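Local coordinates for protein GDP-L-fucose synthase (Campylobacter jejuni subsp. jejuni serotype O:2, PDB 7M13) that probably makes GDP-D-glycero-L-gluco-heptose for the capsular polysaccharide, as an NADPH-dependent reductase of the GDP-L-fucose synthase subfamily, at residues Arg183-Pro186 with Ala187-Arg190; Lys288-Ala291 with Leu292-Asn296. One frame throughout, in Å; residues are numbered along the deposited sequence.

Contact 1. Residues Arg183-Pro186 with Ala187-Arg190. With NAP (NADP nicotinamide-adenine-dinucleotide phosphate), chain E.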
loop_
_atom_site.group_PDB
_atom_site.type_symbol
_atom_site.label_atom_id
_atom_site.label_comp_id
_atom_site.label_asym_id
_atom_site.label_seq_id
_atom_site.Cartn_x
_atom_site.Cartn_y
_atom_site.Cartn_z
ATOM N N ARG B 183 -21.698 12.226 -2.133
ATOM C CA ARG B 183 -21.224 13.623 -1.991
ATOM C C ARG B 183 -22.217 14.341 -1.088
ATOM O O ARG B 183 -23.191 14.934 -1.628
ATOM C CB ARG B 183 -21.057 14.258 -3.363
ATOM C CG ARG B 183 -19.953 13.577 -4.148
ATOM C CD ARG B 183 -19.631 14.306 -5.407
ATOM N NE ARG B 183 -18.708 13.492 -6.178
ATOM C CZ ARG B 183 -17.403 13.718 -6.310
ATOM N NH1 ARG B 183 -16.693 12.889 -7.062
ATOM N NH2 ARG B 183 -16.828 14.774 -5.745
ATOM N N VAL B 184 -21.990 14.241 0.225
ATOM C CA VAL B 184 -23.062 14.402 1.252
ATOM C C VAL B 184 -23.636 15.815 1.108
ATOM O O VAL B 184 -24.871 15.945 1.006
ATOM C CB VAL B 184 -22.556 14.133 2.685
ATOM C CG1 VAL B 184 -23.556 14.580 3.741
ATOM C CG2 VAL B 184 -22.196 12.670 2.886
ATOM N N LEU B 185 -22.792 16.852 1.143
ATOM C CA LEU B 185 -23.317 18.238 1.249
ATOM C C LEU B 185 -23.919 18.651 -0.091
ATOM O O LEU B 185 -25.053 19.115 -0.124
ATOM C CB LEU B 185 -22.231 19.187 1.760
ATOM C CG LEU B 185 -22.700 20.540 2.289
ATOM C CD1 LEU B 185 -24.066 20.453 2.958
ATOM C CD2 LEU B 185 -21.692 21.145 3.246
ATOM N N PRO B 186 -23.256 18.468 -1.255
ATOM C CA PRO B 186 -23.886 18.822 -2.527
ATOM C C PRO B 186 -25.239 18.136 -2.742
ATOM O O PRO B 186 -26.136 18.812 -3.220
ATOM C CB PRO B 186 -22.852 18.393 -3.584
ATOM C CG PRO B 186 -21.532 18.550 -2.837
ATOM C CD PRO B 186 -21.848 18.060 -1.437
ATOM N N ALA B 187 -25.364 16.864 -2.362
ATOM C CA ALA B 187 -26.606 16.066 -2.529
ATOM C C ALA B 187 -27.680 16.578 -1.570
ATOM O O ALA B 187 -28.844 16.676 -1.993
ATOM C CB ALA B 187 -26.362 14.603 -2.281
ATOM N N LEU B 188 -27.305 16.881 -0.325
ATOM C CA LEU B 188 -28.240 17.458 0.669
ATOM C C LEU B 188 -28.808 18.768 0.108
ATOM O O LEU B 188 -30.043 18.943 0.148
ATOM C CB LEU B 188 -27.493 17.670 1.992
ATOM C CG LEU B 188 -28.372 17.981 3.203
ATOM C CD1 LEU B 188 -29.455 16.932 3.386
ATOM C CD2 LEU B 188 -27.511 18.073 4.449
ATOM N N LEU B 189 -27.958 19.661 -0.402
ATOM C CA LEU B 189 -28.410 20.948 -0.987
ATOM C C LEU B 189 -29.429 20.616 -2.079
ATOM O O LEU B 189 -30.511 21.256 -2.090
ATOM C CB LEU B 189 -27.223 21.732 -1.550
ATOM C CG LEU B 189 -27.575 23.091 -2.147
ATOM C CD1 LEU B 189 -28.242 23.985 -1.110
ATOM C CD2 LEU B 189 -26.339 23.770 -2.714
ATOM N N ARG B 190 -29.132 19.624 -2.927
ATOM C CA ARG B 190 -30.014 19.293 -4.077
ATOM C C ARG B 190 -31.325 18.700 -3.566
ATOM O O ARG B 190 -32.368 19.014 -4.165
ATOM C CB ARG B 190 -29.366 18.331 -5.074
ATOM C CG ARG B 190 -30.129 18.262 -6.392
ATOM C CD ARG B 190 -29.352 17.599 -7.509
ATOM N NE ARG B 190 -30.168 17.386 -8.697
ATOM C CZ ARG B 190 -29.779 16.696 -9.763
ATOM N NH1 ARG B 190 -30.594 16.558 -10.794
ATOM N NH2 ARG B 190 -28.573 16.155 -9.803
HETATM P PA NAP E . -13.505 14.086 -8.263
HETATM O O1A NAP E . -14.075 12.716 -8.041
HETATM O O2A NAP E . -14.475 15.242 -8.278
HETATM O O5B NAP E . -12.703 14.176 -9.610
HETATM C C5B NAP E . -11.729 13.189 -9.947
HETATM C C4B NAP E . -11.225 13.532 -11.314
HETATM O O4B NAP E . -10.168 12.593 -11.623
HETATM C C3B NAP E . -12.274 13.409 -12.438
HETATM O O3B NAP E . -12.327 14.626 -13.175
HETATM C C2B NAP E . -11.793 12.210 -13.246
HETATM O O2B NAP E . -12.007 12.340 -14.653
HETATM C C1B NAP E . -10.291 12.235 -12.984
HETATM N N9A NAP E . -9.694 10.934 -13.196
HETATM C C8A NAP E . -9.972 9.766 -12.554
HETATM N N7A NAP E . -9.349 8.724 -13.050
HETATM C C5A NAP E . -8.618 9.240 -14.099
HETATM C C6A NAP E . -7.759 8.633 -15.032
HETATM N N6A NAP E . -7.515 7.319 -15.084
HETATM N N1A NAP E . -7.199 9.442 -15.958
HETATM C C2A NAP E . -7.467 10.754 -15.927
HETATM N N3A NAP E . -8.268 11.429 -15.100
HETATM C C4A NAP E . -8.823 10.600 -14.207
HETATM O O3 NAP E . -12.390 14.356 -7.151
HETATM P PN NAP E . -12.482 15.282 -5.869
HETATM O O1N NAP E . -13.737 14.960 -5.155
HETATM O O2N NAP E . -12.221 16.663 -6.322
HETATM O O5D NAP E . -11.228 14.732 -5.023
HETATM C C5D NAP E . -9.957 15.328 -5.149
HETATM C C4D NAP E . -9.025 14.623 -4.205
HETATM O O4D NAP E . -9.467 14.826 -2.835
HETATM C C3D NAP E . -8.925 13.104 -4.409
HETATM O O3D NAP E . -7.595 12.641 -4.137
HETATM C C2D NAP E . -9.910 12.603 -3.390
HETATM O O2D NAP E . -9.721 11.237 -3.036
HETATM C C1D NAP E . -9.663 13.548 -2.232
HETATM N N1N NAP E . -10.814 13.564 -1.303
HETATM C C2N NAP E . -12.055 13.979 -1.701
HETATM C C3N NAP E . -13.112 13.900 -0.859
HETATM C C7N NAP E . -14.485 14.323 -1.243
HETATM O O7N NAP E . -15.364 14.384 -0.359
HETATM N N7N NAP E . -14.708 14.628 -2.518
HETATM C C4N NAP E . -12.923 13.436 0.501
HETATM C C5N NAP E . -11.578 13.055 0.868
HETATM C C6N NAP E . -10.630 13.057 -0.018
HETATM P P2B NAP E . -13.467 12.054 -15.286
HETATM O O1X NAP E . -14.256 13.284 -14.932
HETATM O O2X NAP E . -13.994 10.794 -14.757
HETATM O O3X NAP E . -13.184 11.931 -16.795
#

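Contact 2. Residues Lys288-Ala291 with Leu292-Asn296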
loop_
_atom_site.group_PDB
_atom_site.type_symbol
_atom_site.label_atom_id
_atom_site.label_comp_id
_atom_site.label_asym_id
_atom_site.label_seq_id
_atom_site.Cartn_x
_atom_site.Cartn_y
_atom_site.Cartn_z
ATOM N N LYS B 288 -28.358 16.619 11.549
ATOM C CA LYS B 288 -29.506 17.507 11.882
ATOM C C LYS B 288 -29.099 18.962 11.662
ATOM O O LYS B 288 -29.852 19.702 11.000
ATOM C CB LYS B 288 -29.972 17.304 13.324
ATOM C CG LYS B 288 -31.068 18.249 13.781
ATOM C CD LYS B 288 -31.769 17.777 15.034
ATOM C CE LYS B 288 -30.821 17.463 16.174
ATOM N NZ LYS B 288 -31.574 17.137 17.409
ATOM N N GLU B 289 -27.947 19.379 12.204
ATOM C CA GLU B 289 -27.493 20.791 12.149
ATOM C C GLU B 289 -27.239 21.185 10.691
ATOM O O GLU B 289 -27.605 22.290 10.302
ATOM C CB GLU B 289 -26.226 20.993 12.988
ATOM C CG GLU B 289 -26.477 20.867 14.489
ATOM C CD GLU B 289 -25.257 20.694 15.383
ATOM O OE1 GLU B 289 -25.357 21.034 16.586
ATOM O OE2 GLU B 289 -24.220 20.205 14.904
ATOM N N VAL B 290 -26.593 20.318 9.913
ATOM C CA VAL B 290 -26.288 20.609 8.486
ATOM C C VAL B 290 -27.601 20.687 7.702
ATOM O O VAL B 290 -27.746 21.640 6.920
ATOM C CB VAL B 290 -25.349 19.551 7.883
ATOM C CG1 VAL B 290 -25.099 19.818 6.403
ATOM C CG2 VAL B 290 -24.048 19.508 8.647
ATOM N N ALA B 291 -28.498 19.728 7.899
ATOM C CA ALA B 291 -29.799 19.708 7.186
ATOM C C ALA B 291 -30.578 20.988 7.506
ATOM O O ALA B 291 -31.094 21.590 6.563
ATOM C CB ALA B 291 -30.572 18.463 7.495
ATOM N N LEU B 292 -30.608 21.445 8.762
ATOM C CA LEU B 292 -31.333 22.700 9.093
ATOM C C LEU B 292 -30.658 23.870 8.388
ATOM O O LEU B 292 -31.362 24.758 7.899
ATOM C CB LEU B 292 -31.370 22.915 10.608
ATOM C CG LEU B 292 -32.204 21.916 11.399
ATOM C CD1 LEU B 292 -32.052 22.174 12.896
ATOM C CD2 LEU B 292 -33.664 21.974 10.971
ATOM N N MET B 293 -29.326 23.901 8.346
ATOM C CA MET B 293 -28.611 24.980 7.638
ATOM C C MET B 293 -29.096 24.973 6.194
ATOM O O MET B 293 -29.343 26.044 5.631
ATOM C CB MET B 293 -27.099 24.759 7.601
ATOM C CG MET B 293 -26.368 25.208 8.802
ATOM S SD MET B 293 -24.584 24.938 8.480
ATOM C CE MET B 293 -23.986 25.170 10.149
ATOM N N VAL B 294 -29.113 23.795 5.588
ATOM C CA VAL B 294 -29.429 23.698 4.140
ATOM C C VAL B 294 -30.876 24.153 3.944
ATOM O O VAL B 294 -31.109 24.958 3.024
ATOM C CB VAL B 294 -29.199 22.284 3.593
ATOM C CG1 VAL B 294 -29.766 22.163 2.190
ATOM C CG2 VAL B 294 -27.716 21.931 3.622
ATOM N N LYS B 295 -31.778 23.678 4.804
ATOM C CA LYS B 295 -33.236 24.001 4.759
ATOM C C LYS B 295 -33.427 25.521 4.760
ATOM O O LYS B 295 -34.210 26.042 3.921
ATOM C CB LYS B 295 -33.973 23.362 5.940
ATOM C CG LYS B 295 -35.476 23.623 5.942
ATOM C CD LYS B 295 -36.208 23.220 7.207
ATOM C CE LYS B 295 -37.598 23.826 7.269
ATOM N NZ LYS B 295 -38.360 23.341 8.448
ATOM N N ASN B 296 -32.714 26.217 5.644
ATOM C CA ASN B 296 -32.870 27.678 5.857
ATOM C C ASN B 296 -32.297 28.429 4.653
ATOM O O ASN B 296 -32.892 29.451 4.254
ATOM C CB ASN B 296 -32.298 28.076 7.219
ATOM C CG ASN B 296 -33.093 27.448 8.350
ATOM O OD1 ASN B 296 -32.575 27.235 9.447
ATOM N ND2 ASN B 296 -34.352 27.121 8.087
#

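Contact 1. Residues Arg183-Pro186 with Ala187-Arg190
Arg-183 O receives Ala-187 N at 3.0 Å, the first of four successive i to i+4 hydrogen bonds that make Arg-183 to Arg-190 the opening turns of helix 184-199. The next rungs run from Leu-188 N to Val-184 O at 2.9 Å and from Leu-189 N to Leu-185 O at 3.0 Å, the latter almost straight with an N-H...O angle of 173°. Arg-190 N to Pro-186 O, at 3.1 Å, is more bent. Arg-183 is the N-cap: its psi of 87° is not helical, whereas every residue from Val-184 on has helical torsions. Pro-186 stands in the first turn, where its lack of an N-H costs the helix no rung. Along one side, Leu-185 CD1 lies loosely beside Leu-188 CD2, 4.4 Å away.

The side chain of Arg-183 leaves the helix altogether. With CG beside the backbone N (chi1 -66°) and the chain stretched from CG to NE, it carries the guanidinium to the NADP pyrophosphate. There NH1 donates to NAP O1A at 2.8 Å, with that oxygen at the edge of the guanidinium and in its plane, while NH2 donates to NAP O1N at 3.2 Å. One planar cation thus grips both phosphates of the pyrophosphate bridge, so it probably offsets their negative charge. Thr-19 and Ala-20 also bind this cofactor through their backbone N-H groups, so Arg-183 adds a side chain from the start of helix 184-199 to the dinucleotide site of the Rossmann fold.

Further along, Arg-190 forms a salt bridge with Asp-209 and a hydrogen bond to Phe-177 O. Leu-185 and Leu-189 face helix 335-347, Leu-188 faces helix 287-298, and Val-184 and Leu-185 reach strand 241-246 at Arg-242 and Phe-244, respectively.

Contact 2. Residues Lys288-Ala291 with Leu292-Asn296
Lys-288 and Leu-292 meet in a one-turn contact along helix 287-298, on a flank that strand 303-307 borders through Phe-306 and Leu-304. Their side chains lie alongside each other and point the same way, with Lys-288 CG 4.1 Å from Leu-292 CD1. Leu-292 CG sits beside the backbone N (chi1 -67°), which brings it 3.3 Å from Lys-288 O, the same oxygen that accepts Leu-292 N at 2.9 Å.

The helix is amphipathic. Its buried side carries Val-290 and Val-294, whose CG1 and CG2 respectively stand 4.4 Å apart, and it belongs to the C-terminal region that, as in extended short-chain dehydrogenases/reductases, is likely to make up part of the substrate-binding lobe. Val-290 packs on Leu-335 and Tyr-285, and Met-293 runs extended beyond CG to touch Leu-335 and Ile-339 of helix 335-347.

Polar ends fasten the helix at both ends of the segment pair. Glu-289 OE2 accepts a hydrogen bond from Ser-286 N, just before the helix, whereas Lys-295 NZ is hydrogen-bonded to Gly-302 O. The backbone N of Lys-295 is bonded in turn to Ala-291 O at 2.8 Å.

Contact 1 comes first along the chain and contact 2 about a hundred residues later, in series; neither nests in nor crosses the other. Each closes only turns of its own helix, so the long-range tie lies between them. The intervening chain includes strands 231-235 and 241-246 and helix 247-260, and then returns helix 287-298 to helix 184-199. There Val-290 CG1 lies 3.6 Å from Leu-188 CD2 and 3.7 Å from Leu-185 CD1. One turn on, Val-294 CG1 rests against the backbone at Leu-189 CA, also at 3.7 Å. Through this interface the helix whose N-cap arginine reaches the cofactor is joined to the C-terminal part of the fold.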